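Local coordinates for protein insecticidal Delta-Endotoxin Cry8Ea1 (Bacillus Thuringiensis, PDB 3EB7) that kills larvae of the soil pest Holotrichia parallela and, as a three-domain Cry toxin, probably acts by forming pores in gut-cell membranes, at residues M52-A57 with T212-D217; N107-L112 with L144-D149; S436-N441 with V453-D458; I503-C506 with D510-L513. All coordinates share one frame; numbering follows the deposited sequence.

Interaction 1: residues M52-A57 with T212-D217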
loop_
_atom_site.group_PDB
_atom_site.type_symbol
_atom_site.label_atom_id
_atom_site.label_comp_id
_atom_site.label_asym_id
_atom_site.label_seq_id
_atom_site.Cartn_x
_atom_site.Cartn_y
_atom_site.Cartn_z
ATOM N N MET A 52 -4.088 18.817 4.511
ATOM C CA MET A 52 -5.467 19.272 4.604
ATOM C C MET A 52 -6.002 19.645 3.227
ATOM O O MET A 52 -7.104 19.224 2.831
ATOM C CB MET A 52 -5.577 20.468 5.542
ATOM C CG MET A 52 -5.222 20.170 6.960
ATOM S SD MET A 52 -5.548 21.645 8.000
ATOM C CE MET A 52 -4.816 21.098 9.556
ATOM N N GLU A 53 -5.220 20.422 2.492
ATOM C CA GLU A 53 -5.580 20.807 1.130
ATOM C C GLU A 53 -5.831 19.599 0.224
ATOM O O GLU A 53 -6.769 19.593 -0.595
ATOM C CB GLU A 53 -4.516 21.735 0.531
ATOM C CG GLU A 53 -4.380 23.064 1.286
ATOM C CD GLU A 53 -3.343 24.024 0.657
ATOM O OE1 GLU A 53 -2.726 23.703 -0.379
ATOM O OE2 GLU A 53 -3.129 25.125 1.207
ATOM N N GLN A 54 -4.995 18.583 0.364
ATOM C CA GLN A 54 -5.192 17.325 -0.364
ATOM C C GLN A 54 -6.609 16.751 -0.199
ATOM O O GLN A 54 -7.332 16.577 -1.156
ATOM C CB GLN A 54 -4.153 16.281 0.096
ATOM C CG GLN A 54 -4.359 14.947 -0.547
ATOM C CD GLN A 54 -3.616 13.820 0.160
ATOM O OE1 GLN A 54 -3.266 12.820 -0.475
ATOM N NE2 GLN A 54 -3.364 13.976 1.458
ATOM N N VAL A 55 -7.000 16.451 1.032
ATOM C CA VAL A 55 -8.245 15.724 1.244
ATOM C C VAL A 55 -9.431 16.664 0.982
ATOM O O VAL A 55 -10.434 16.232 0.474
ATOM C CB VAL A 55 -8.240 14.999 2.614
ATOM C CG1 VAL A 55 -9.447 14.043 2.768
ATOM C CG2 VAL A 55 -6.928 14.177 2.743
ATOM N N GLU A 56 -9.293 17.956 1.294
ATOM C CA GLU A 56 -10.314 18.958 0.923
ATOM C C GLU A 56 -10.564 18.991 -0.586
ATOM O O GLU A 56 -11.713 19.057 -1.030
ATOM C CB GLU A 56 -9.967 20.362 1.453
ATOM C CG GLU A 56 -10.048 20.544 3.003
ATOM C CD GLU A 56 -9.528 21.954 3.429
ATOM O OE1 GLU A 56 -10.328 22.812 3.899
ATOM O OE2 GLU A 56 -8.302 22.226 3.250
ATOM N N ALA A 57 -9.493 18.966 -1.375
ATOM C CA ALA A 57 -9.621 18.842 -2.834
ATOM C C ALA A 57 -10.285 17.495 -3.281
ATOM O O ALA A 57 -11.055 17.487 -4.208
ATOM C CB ALA A 57 -8.250 19.060 -3.531
ATOM N N THR A 212 -5.252 5.398 0.080
ATOM C CA THR A 212 -4.526 4.174 0.311
ATOM C C THR A 212 -3.059 4.533 0.552
ATOM O O THR A 212 -2.457 4.051 1.515
ATOM C CB THR A 212 -4.613 3.264 -0.907
ATOM O OG1 THR A 212 -5.992 2.989 -1.189
ATOM C CG2 THR A 212 -3.835 1.925 -0.673
ATOM N N LEU A 213 -2.496 5.357 -0.346
ATOM C CA LEU A 213 -1.129 5.856 -0.239
ATOM C C LEU A 213 -0.878 6.705 1.008
ATOM O O LEU A 213 0.124 6.515 1.666
ATOM C CB LEU A 213 -0.747 6.689 -1.489
ATOM C CG LEU A 213 -0.730 5.964 -2.809
ATOM C CD1 LEU A 213 -0.727 6.945 -3.931
ATOM C CD2 LEU A 213 0.448 4.980 -2.883
ATOM N N SER A 214 -1.791 7.628 1.319
ATOM C CA SER A 214 -1.594 8.621 2.401
ATOM C C SER A 214 -2.078 8.217 3.793
ATOM O O SER A 214 -1.796 8.917 4.778
ATOM C CB SER A 214 -2.294 9.953 2.052
ATOM O OG SER A 214 -1.917 10.413 0.758
ATOM N N VAL A 215 -2.859 7.144 3.877
ATOM C CA VAL A 215 -3.512 6.827 5.121
ATOM C C VAL A 215 -3.323 5.349 5.375
ATOM O O VAL A 215 -2.639 4.986 6.300
ATOM C CB VAL A 215 -5.037 7.230 5.158
ATOM C CG1 VAL A 215 -5.705 6.696 6.482
ATOM C CG2 VAL A 215 -5.204 8.716 5.114
ATOM N N LEU A 216 -3.920 4.512 4.537
ATOM C CA LEU A 216 -3.844 3.064 4.690
ATOM C C LEU A 216 -2.444 2.481 4.744
ATOM O O LEU A 216 -2.170 1.653 5.609
ATOM C CB LEU A 216 -4.685 2.343 3.620
ATOM C CG LEU A 216 -6.187 2.660 3.623
ATOM C CD1 LEU A 216 -6.789 1.727 2.651
ATOM C CD2 LEU A 216 -6.870 2.541 5.063
ATOM N N ASP A 217 -1.569 2.891 3.825
ATOM C CA ASP A 217 -0.196 2.323 3.746
ATOM C C ASP A 217 0.613 2.574 5.017
ATOM O O ASP A 217 1.304 1.668 5.492
ATOM C CB ASP A 217 0.586 2.827 2.500
ATOM C CG ASP A 217 0.081 2.182 1.160
ATOM O OD1 ASP A 217 -0.786 1.233 1.245
ATOM O OD2 ASP A 217 0.538 2.616 0.044
#

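Interaction 2: residues N107-L112 with L144-D149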
loop_
_atom_site.group_PDB
_atom_site.type_symbol
_atom_site.label_atom_id
_atom_site.label_comp_id
_atom_site.label_asym_id
_atom_site.label_seq_id
_atom_site.Cartn_x
_atom_site.Cartn_y
_atom_site.Cartn_z
ATOM N N ASN A 107 12.578 14.107 29.608
ATOM C CA ASN A 107 11.715 15.276 29.697
ATOM C C ASN A 107 11.146 15.719 28.328
ATOM O O ASN A 107 9.988 16.080 28.228
ATOM C CB ASN A 107 12.479 16.393 30.453
ATOM C CG ASN A 107 11.923 17.803 30.205
ATOM O OD1 ASN A 107 10.789 18.130 30.595
ATOM N ND2 ASN A 107 12.755 18.665 29.592
ATOM N N ARG A 108 11.941 15.643 27.267
ATOM C CA ARG A 108 11.477 16.063 25.943
ATOM C C ARG A 108 10.427 15.081 25.400
ATOM O O ARG A 108 9.490 15.481 24.723
ATOM C CB ARG A 108 12.647 16.168 24.942
ATOM C CG ARG A 108 13.655 17.264 25.208
ATOM C CD ARG A 108 13.032 18.626 25.101
ATOM N NE ARG A 108 13.945 19.666 25.581
ATOM C CZ ARG A 108 13.552 20.866 26.033
ATOM N NH1 ARG A 108 12.256 21.193 26.060
ATOM N NH2 ARG A 108 14.465 21.747 26.451
ATOM N N PHE A 109 10.647 13.798 25.694
ATOM C CA PHE A 109 9.827 12.688 25.281
ATOM C C PHE A 109 8.467 12.784 25.962
ATOM O O PHE A 109 7.436 12.557 25.326
ATOM C CB PHE A 109 10.528 11.353 25.650
ATOM C CG PHE A 109 9.586 10.179 25.723
ATOM C CD1 PHE A 109 9.388 9.355 24.609
ATOM C CD2 PHE A 109 8.856 9.917 26.906
ATOM C CE1 PHE A 109 8.467 8.294 24.668
ATOM C CE2 PHE A 109 7.954 8.879 26.976
ATOM C CZ PHE A 109 7.746 8.062 25.848
ATOM N N GLU A 110 8.475 13.123 27.250
ATOM C CA GLU A 110 7.245 13.234 28.027
ATOM C C GLU A 110 6.460 14.441 27.592
ATOM O O GLU A 110 5.243 14.428 27.607
ATOM C CB GLU A 110 7.547 13.342 29.520
ATOM C CG GLU A 110 8.121 12.067 30.176
ATOM C CD GLU A 110 8.622 12.323 31.621
ATOM O OE1 GLU A 110 8.281 13.377 32.211
ATOM O OE2 GLU A 110 9.362 11.475 32.170
ATOM N N ILE A 111 7.162 15.492 27.194
ATOM C CA ILE A 111 6.491 16.674 26.628
ATOM C C ILE A 111 5.815 16.319 25.306
ATOM O O ILE A 111 4.695 16.747 25.054
ATOM C CB ILE A 111 7.460 17.900 26.464
ATOM C CG1 ILE A 111 7.718 18.574 27.833
ATOM C CG2 ILE A 111 6.949 18.888 25.383
ATOM C CD1 ILE A 111 9.029 19.333 27.919
ATOM N N LEU A 112 6.473 15.528 24.463
ATOM C CA LEU A 112 5.842 15.121 23.196
ATOM C C LEU A 112 4.613 14.273 23.436
ATOM O O LEU A 112 3.547 14.563 22.905
ATOM C CB LEU A 112 6.822 14.433 22.245
ATOM C CG LEU A 112 7.724 15.448 21.551
ATOM C CD1 LEU A 112 8.845 14.722 20.886
ATOM C CD2 LEU A 112 6.930 16.350 20.549
ATOM N N LEU A 144 2.861 6.830 17.735
ATOM C CA LEU A 144 3.229 5.436 17.950
ATOM C C LEU A 144 4.728 5.143 17.820
ATOM O O LEU A 144 5.250 4.200 18.468
ATOM C CB LEU A 144 2.468 4.542 16.960
ATOM C CG LEU A 144 0.935 4.595 16.983
ATOM C CD1 LEU A 144 0.336 3.720 15.879
ATOM C CD2 LEU A 144 0.406 4.187 18.376
ATOM N N LEU A 145 5.441 5.893 16.976
ATOM C CA LEU A 145 6.887 5.728 16.916
ATOM C C LEU A 145 7.563 6.253 18.187
ATOM O O LEU A 145 8.638 5.750 18.592
ATOM C CB LEU A 145 7.440 6.490 15.738
ATOM C CG LEU A 145 7.277 5.925 14.336
ATOM C CD1 LEU A 145 7.429 7.082 13.355
ATOM C CD2 LEU A 145 8.354 4.819 14.109
ATOM N N LEU A 146 6.941 7.262 18.800
ATOM C CA LEU A 146 7.451 7.895 20.000
ATOM C C LEU A 146 7.336 6.903 21.149
ATOM O O LEU A 146 8.314 6.620 21.860
ATOM C CB LEU A 146 6.645 9.167 20.326
ATOM C CG LEU A 146 7.169 9.936 21.540
ATOM C CD1 LEU A 146 8.467 10.610 21.224
ATOM C CD2 LEU A 146 6.174 10.958 22.033
ATOM N N LEU A 147 6.139 6.350 21.310
ATOM C CA LEU A 147 5.884 5.308 22.299
ATOM C C LEU A 147 6.808 4.104 22.149
ATOM O O LEU A 147 7.134 3.449 23.132
ATOM C CB LEU A 147 4.408 4.910 22.284
ATOM C CG LEU A 147 3.439 5.626 23.267
ATOM C CD1 LEU A 147 3.975 6.847 24.051
ATOM C CD2 LEU A 147 2.201 5.999 22.534
ATOM N N LYS A 148 7.271 3.824 20.943
ATOM C CA LYS A 148 8.244 2.741 20.751
ATOM C C LYS A 148 9.656 3.062 21.302
ATOM O O LYS A 148 10.377 2.165 21.735
ATOM C CB LYS A 148 8.274 2.360 19.298
ATOM C CG LYS A 148 9.447 1.593 18.812
ATOM C CD LYS A 148 9.400 1.692 17.281
ATOM C CE LYS A 148 10.770 1.568 16.665
ATOM N NZ LYS A 148 11.288 0.162 16.859
ATOM N N ASP A 149 10.040 4.327 21.296
ATOM C CA ASP A 149 11.286 4.743 21.943
ATOM C C ASP A 149 11.280 4.478 23.451
ATOM O O ASP A 149 12.305 4.037 24.022
ATOM C CB ASP A 149 11.532 6.229 21.687
ATOM C CG ASP A 149 11.514 6.565 20.224
ATOM O OD1 ASP A 149 11.695 5.648 19.392
ATOM O OD2 ASP A 149 11.307 7.749 19.906
#

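Interaction 3: residues S436-N441 with V453-D458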
loop_
_atom_site.group_PDB
_atom_site.type_symbol
_atom_site.label_atom_id
_atom_site.label_comp_id
_atom_site.label_asym_id
_atom_site.label_seq_id
_atom_site.Cartn_x
_atom_site.Cartn_y
_atom_site.Cartn_z
ATOM N N SER A 436 7.650 -2.668 -2.084
ATOM C CA SER A 436 7.949 -3.590 -0.941
ATOM C C SER A 436 7.558 -5.053 -1.182
ATOM O O SER A 436 7.999 -5.933 -0.484
ATOM C CB SER A 436 7.271 -3.113 0.360
ATOM O OG SER A 436 5.875 -2.952 0.174
ATOM N N ALA A 437 6.703 -5.285 -2.168
ATOM C CA ALA A 437 6.198 -6.597 -2.469
ATOM C C ALA A 437 7.117 -7.282 -3.498
ATOM O O ALA A 437 7.071 -7.005 -4.682
ATOM C CB ALA A 437 4.776 -6.466 -2.978
ATOM N N ASP A 438 7.953 -8.190 -3.025
ATOM C CA ASP A 438 9.022 -8.711 -3.847
ATOM C C ASP A 438 8.522 -9.745 -4.853
ATOM O O ASP A 438 7.399 -10.211 -4.772
ATOM C CB ASP A 438 10.211 -9.213 -2.973
ATOM C CG ASP A 438 9.923 -10.531 -2.224
ATOM O OD1 ASP A 438 8.854 -11.173 -2.382
ATOM O OD2 ASP A 438 10.812 -10.942 -1.453
ATOM N N ARG A 439 9.400 -10.092 -5.782
ATOM C CA ARG A 439 9.142 -11.024 -6.865
ATOM C C ARG A 439 9.437 -12.483 -6.541
ATOM O O ARG A 439 9.032 -13.382 -7.282
ATOM C CB ARG A 439 10.013 -10.619 -8.053
ATOM C CG ARG A 439 9.647 -9.269 -8.631
ATOM C CD ARG A 439 10.434 -9.069 -9.938
ATOM N NE ARG A 439 9.774 -8.012 -10.654
ATOM C CZ ARG A 439 8.928 -8.189 -11.650
ATOM N NH1 ARG A 439 8.692 -9.403 -12.118
ATOM N NH2 ARG A 439 8.338 -7.125 -12.188
ATOM N N THR A 440 10.127 -12.711 -5.434
ATOM C CA THR A 440 10.811 -13.978 -5.172
ATOM C C THR A 440 10.370 -14.664 -3.881
ATOM O O THR A 440 10.811 -15.805 -3.604
ATOM C CB THR A 440 12.362 -13.731 -5.043
ATOM O OG1 THR A 440 12.579 -12.599 -4.194
ATOM C CG2 THR A 440 13.038 -13.451 -6.421
ATOM N N ASN A 441 9.548 -13.982 -3.069
ATOM C CA ASN A 441 9.268 -14.479 -1.706
ATOM C C ASN A 441 10.548 -14.949 -0.963
ATOM O O ASN A 441 10.678 -16.117 -0.542
ATOM C CB ASN A 441 8.217 -15.594 -1.732
ATOM C CG ASN A 441 6.856 -15.105 -2.155
ATOM O OD1 ASN A 441 6.460 -13.982 -1.826
ATOM N ND2 ASN A 441 6.123 -15.947 -2.887
ATOM N N VAL A 453 -0.321 -14.388 2.450
ATOM C CA VAL A 453 -0.633 -15.655 1.758
ATOM C C VAL A 453 -1.202 -15.465 0.337
ATOM O O VAL A 453 -1.239 -16.411 -0.469
ATOM C CB VAL A 453 -1.533 -16.594 2.607
ATOM C CG1 VAL A 453 -0.785 -17.061 3.862
ATOM C CG2 VAL A 453 -2.887 -15.881 2.959
ATOM N N VAL A 454 -1.600 -14.233 0.033
ATOM C CA VAL A 454 -2.067 -13.854 -1.300
ATOM C C VAL A 454 -0.908 -13.942 -2.331
ATOM O O VAL A 454 -1.140 -13.948 -3.538
ATOM C CB VAL A 454 -2.837 -12.489 -1.261
ATOM C CG1 VAL A 454 -1.894 -11.270 -1.052
ATOM C CG2 VAL A 454 -3.741 -12.324 -2.478
ATOM N N LYS A 455 0.317 -14.105 -1.850
ATOM C CA LYS A 455 1.483 -14.323 -2.706
ATOM C C LYS A 455 1.740 -15.801 -3.027
ATOM O O LYS A 455 2.883 -16.194 -3.290
ATOM C CB LYS A 455 2.750 -13.703 -2.074
ATOM C CG LYS A 455 2.606 -12.230 -1.652
ATOM C CD LYS A 455 4.020 -11.724 -1.338
ATOM C CE LYS A 455 4.699 -11.132 -2.595
ATOM N NZ LYS A 455 6.184 -11.145 -2.532
ATOM N N ALA A 456 0.697 -16.626 -2.949
ATOM C CA ALA A 456 0.782 -18.041 -3.365
ATOM C C ALA A 456 0.802 -18.194 -4.867
ATOM O O ALA A 456 0.313 -17.325 -5.617
ATOM C CB ALA A 456 -0.352 -18.824 -2.795
ATOM N N SER A 457 1.365 -19.315 -5.324
ATOM C CA SER A 457 1.498 -19.589 -6.750
ATOM C C SER A 457 0.185 -20.022 -7.362
ATOM O O SER A 457 0.065 -20.068 -8.591
ATOM C CB SER A 457 2.540 -20.694 -6.980
ATOM O OG SER A 457 2.112 -21.948 -6.427
ATOM N N ASP A 458 -0.788 -20.370 -6.527
ATOM C CA ASP A 458 -2.084 -20.908 -6.989
ATOM C C ASP A 458 -3.035 -21.154 -5.775
ATOM O O ASP A 458 -2.697 -20.837 -4.629
ATOM C CB ASP A 458 -1.876 -22.281 -7.661
ATOM C CG ASP A 458 -1.401 -23.361 -6.660
ATOM O OD1 ASP A 458 -1.019 -24.461 -7.105
ATOM O OD2 ASP A 458 -1.425 -23.139 -5.425
#

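Interaction 4: residues I503-C506 with D510-L513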
loop_
_atom_site.group_PDB
_atom_site.type_symbol
_atom_site.label_atom_id
_atom_site.label_comp_id
_atom_site.label_asym_id
_atom_site.label_seq_id
_atom_site.Cartn_x
_atom_site.Cartn_y
_atom_site.Cartn_z
ATOM N N ILE A 503 1.168 -17.086 12.318
ATOM C CA ILE A 503 0.251 -16.775 11.253
ATOM C C ILE A 503 -0.735 -15.749 11.758
ATOM O O ILE A 503 -1.355 -15.956 12.779
ATOM C CB ILE A 503 -0.495 -18.054 10.754
ATOM C CG1 ILE A 503 0.479 -19.062 10.131
ATOM C CG2 ILE A 503 -1.534 -17.712 9.703
ATOM C CD1 ILE A 503 0.714 -20.232 10.976
ATOM N N ARG A 504 -0.871 -14.634 11.047
ATOM C CA ARG A 504 -1.848 -13.612 11.410
ATOM C C ARG A 504 -3.216 -13.981 10.820
ATOM O O ARG A 504 -3.340 -14.241 9.619
ATOM C CB ARG A 504 -1.385 -12.223 10.938
ATOM C CG ARG A 504 -2.158 -11.060 11.562
ATOM C CD ARG A 504 -1.380 -9.703 11.403
ATOM N NE ARG A 504 -2.146 -8.589 11.969
ATOM C CZ ARG A 504 -2.456 -7.466 11.326
ATOM N NH1 ARG A 504 -2.036 -7.256 10.073
ATOM N NH2 ARG A 504 -3.185 -6.536 11.944
ATOM N N TYR A 505 -4.236 -14.034 11.676
ATOM C CA TYR A 505 -5.556 -14.469 11.235
ATOM C C TYR A 505 -6.688 -13.760 11.959
ATOM O O TYR A 505 -6.488 -13.106 12.945
ATOM C CB TYR A 505 -5.715 -15.982 11.396
ATOM C CG TYR A 505 -5.969 -16.401 12.837
ATOM C CD1 TYR A 505 -4.908 -16.634 13.703
ATOM C CD2 TYR A 505 -7.282 -16.529 13.337
ATOM C CE1 TYR A 505 -5.128 -17.017 15.029
ATOM C CE2 TYR A 505 -7.513 -16.895 14.659
ATOM C CZ TYR A 505 -6.431 -17.147 15.494
ATOM O OH TYR A 505 -6.638 -17.506 16.800
ATOM N N CYS A 506 -7.890 -13.907 11.433
ATOM C CA CYS A 506 -9.084 -13.495 12.117
ATOM C C CYS A 506 -10.119 -14.603 11.835
ATOM O O CYS A 506 -10.266 -15.032 10.667
ATOM C CB CYS A 506 -9.537 -12.136 11.584
ATOM S SG CYS A 506 -11.147 -11.588 12.222
ATOM N N ASP A 510 -13.235 -21.534 16.195
ATOM C CA ASP A 510 -11.976 -22.202 16.561
ATOM C C ASP A 510 -11.708 -23.220 15.432
ATOM O O ASP A 510 -12.655 -23.698 14.838
ATOM C CB ASP A 510 -12.047 -22.974 17.903
ATOM C CG ASP A 510 -12.670 -22.174 19.070
ATOM O OD1 ASP A 510 -13.456 -22.795 19.865
ATOM O OD2 ASP A 510 -12.388 -20.958 19.240
ATOM N N PHE A 511 -10.437 -23.575 15.165
ATOM C CA PHE A 511 -10.067 -24.387 14.002
ATOM C C PHE A 511 -8.706 -25.030 14.200
ATOM O O PHE A 511 -7.865 -24.549 14.960
ATOM C CB PHE A 511 -10.038 -23.542 12.691
ATOM C CG PHE A 511 -9.077 -22.384 12.734
ATOM C CD1 PHE A 511 -7.845 -22.458 12.097
ATOM C CD2 PHE A 511 -9.375 -21.220 13.479
ATOM C CE1 PHE A 511 -6.929 -21.377 12.192
ATOM C CE2 PHE A 511 -8.488 -20.168 13.560
ATOM C CZ PHE A 511 -7.257 -20.258 12.922
ATOM N N ASP A 512 -8.501 -26.127 13.484
ATOM C CA ASP A 512 -7.217 -26.780 13.357
ATOM C C ASP A 512 -6.367 -26.110 12.226
ATOM O O ASP A 512 -6.856 -25.873 11.136
ATOM C CB ASP A 512 -7.467 -28.266 13.038
ATOM C CG ASP A 512 -7.898 -29.091 14.276
ATOM O OD1 ASP A 512 -7.921 -28.553 15.412
ATOM O OD2 ASP A 512 -8.179 -30.312 14.112
ATOM N N LEU A 513 -5.105 -25.808 12.497
ATOM C CA LEU A 513 -4.236 -25.225 11.497
ATOM C C LEU A 513 -2.953 -26.024 11.424
ATOM O O LEU A 513 -2.372 -26.334 12.433
ATOM C CB LEU A 513 -3.912 -23.747 11.806
ATOM C CG LEU A 513 -3.090 -22.986 10.737
ATOM C CD1 LEU A 513 -3.433 -21.500 10.731
ATOM C CD2 LEU A 513 -1.561 -23.209 10.872
#

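Interaction 1: residues M52-A57 with T212-D217
Gln54 stretches across the gap between two helices and brings its amide end up to the hydroxyl of Ser214. The touch is small, and these two residues carry it. Gln54 leaves helix 47-59 with CG anti to the backbone N (chi1 176°) and stays extended beyond CG. This length carries the amide to the other helix. As modelled, Gln54 OE1 lies 3.0 Å from Ser214 OG and 3.9 Å from Ser214 CB. The amide is probably turned over in the model, so its O and N may be exchanged, and the bond is undecided.

Ser214 sits in a local widening of helix 198-220. Asp217 N bonds Thr212 O at 2.7 Å, five residues back, which makes a pi-type turn. The Ser214 hydroxyl also hydrogen-bonds the backbone carbonyl of Glu210, one turn earlier in its own helix.

Both helices belong to the N-terminal helical domain, the bundle linked to pore formation in Cry toxins. Gln54 also touches Ala6 and Val7 of helix 2-20, and Val215 packs on Leu133 and Ala137 of helix 133-153. The contact is a buried polar spot whose neighbours are mostly apolar, with Ser134 also near the amide. Since Ser214 OG gives its hydrogen to Glu210 O, it would meet Gln54 as an acceptor. That is consistent with a turned amide, which would offer an N-H to the serine oxygen.

Interaction 2: residues N107-L112 with L144-D149
Phe109 and Leu146 make the main apolar contact, with Leu112 and Leu147 at its borders. Leu146 CG is anti to the backbone N (chi1 -177°), and both of its methyls are engaged. Leu146 CD1 meets two partners, resting 3.7 Å from Phe109 CD1 and 4.1 Å from Leu112 CD1. Leu146 CD2 packs 3.5 Å from Leu112 CB, with the two leucine side chains at about a right angle. Leu147 adds a looser touch. Its CB points away from helix 99-119, but the chain turns back and brings Leu147 CD1 to 4.4 Å from Phe109 CZ.

The two segments lie on consecutive helices, 99-119 and 133-153, which form an antiparallel helical hairpin. The axes of the two six-residue segments come within 10.6 Å, with 147° between their directions. In Cry toxins the equivalent hairpin is thought to enter the membrane when the pore forms, and its second helix is the centre of the bundle.

A second kind of contact is between ring and backbone. The edge of Phe109 meets the carbonyl oxygen of Leu146 in the plane of the ring, with Phe109 CE1 3.3 Å from Leu146 O. This sets the partly positive ring hydrogens against the partly negative oxygen. Phe109 also makes an edge-to-face pair with Tyr167 of helix 161-191.

Polar bonds lie beside the apolar patch. Asp149 OD2 is hydrogen-bonded by the hydroxyls of Tyr33 and Tyr85, and the side chain of Tyr85 also touches Leu112 and Leu146.

Interaction 3: residues S436-N441 with V453-D458
Lys455 drives its ammonium group into a cluster of oxygens formed by Asp438 and Asn441. This is the tight part. Lys455 NZ makes a salt bridge to Asp438 OD1 at 2.7 Å and a hydrogen bond to Asp438 O, also at 2.7 Å. The second bond comes from above the carbonyl plane. A third goes to Asn441 OD1 at 2.9 Å. The lysine chain bends at chi3 (90°), and it slides past Asn441 in the opposite direction. Asn441 ND2 answers with a bond of 3.3 Å to Lys455 O. Asp438 OD1 also takes Asn441 N at 3.0 Å, an Asx motif, so one carboxylate oxygen serves both the lysine and the loop backbone.

Away from the ammonium group the contact is looser. Ala437 only approaches, its C 4.1 Å from Lys455 NZ. Arg439 points away and pairs with Asp340. Asp438 is partly exposed although it grips the lysine.

The loops follow strands 427-434 and 448-452, where the chain passes into the C-terminal beta sandwich. Gln237 OE1 accepts from Lys455 NZ as well. The buried lysine thus has four oxygen partners, and the nearby carboxylate would probably stabilise its positive charge.

Interaction 4: residues I503-C506 with D510-L513
Tyr505 turns one ring face to the edge of Phe511. Its CB points toward segment 510-513. From there CG takes the position between the backbone N and the carbonyl carbon (chi1 77°), which places the ring between the two strands with one face toward Phe511. Tyr505 CG lies 4.1 Å from Phe511 CZ. Next along the ring, Tyr505 CD2 comes to 3.8 Å from Phe511 CZ. Tyr505 CE2 is closest, 3.6 Å from Phe511 CE2. Tyr505 CZ is 4.1 Å from Phe511 CE2. The tip, Tyr505 OH, leaves the contact and hydrogen-bonds the backbone O of Asn528.

The rings form a T-shaped (edge-to-face) pair, with centroids 5.1 Å apart and planes at 80°. Phe511 CZ stands over the tyrosine face, offset toward its rim. At the edge of the Phe511 ring, in its plane, lies Leu513 CD1 as well. Beside the rings, Ile503 and Leu513 meet tip to tip, with Ile503 CD1 3.7 Å from Leu513 CD2.

Strands 498-507 and 511-517 belong to different sheets, and no hydrogen bond joins the two segments. The contact is sheet-to-sheet packing inside the C-terminal beta sandwich. Phe527 touches Tyr505, Phe511 and Leu513. Val566 lies on Phe511 and Leu513, while Ile580 lies on Ile503.

The chemistry is almost wholly apolar. Phe511 sets partly positive ring hydrogens against the electron-rich tyrosine face, and the hydrogen bond to Asn528 O gives the hydroxyl of this buried residue a partner.

How the interactions relate
Interactions 1 and 2 share the N-terminal helical bundle. Along the chain interaction 2 is nested inside the loop closed by interaction 1, and their centres are 25 Å apart. Helix 133-153 carries one side of interaction 2, and its start packs beside interaction 1. Interactions 3 and 4 follow in series. Interaction 3 ties loops where the chain passes from the middle domain into the C-terminal beta sandwich, and interaction 4 joins that sandwich's sheets, with centres 20 Å apart. Both lie across the chain's centre from interaction 1. None of the four touches another. Two contacts lie within the helical domain, one within the sandwich and one at a domain passage, in keeping with a three-domain toxin.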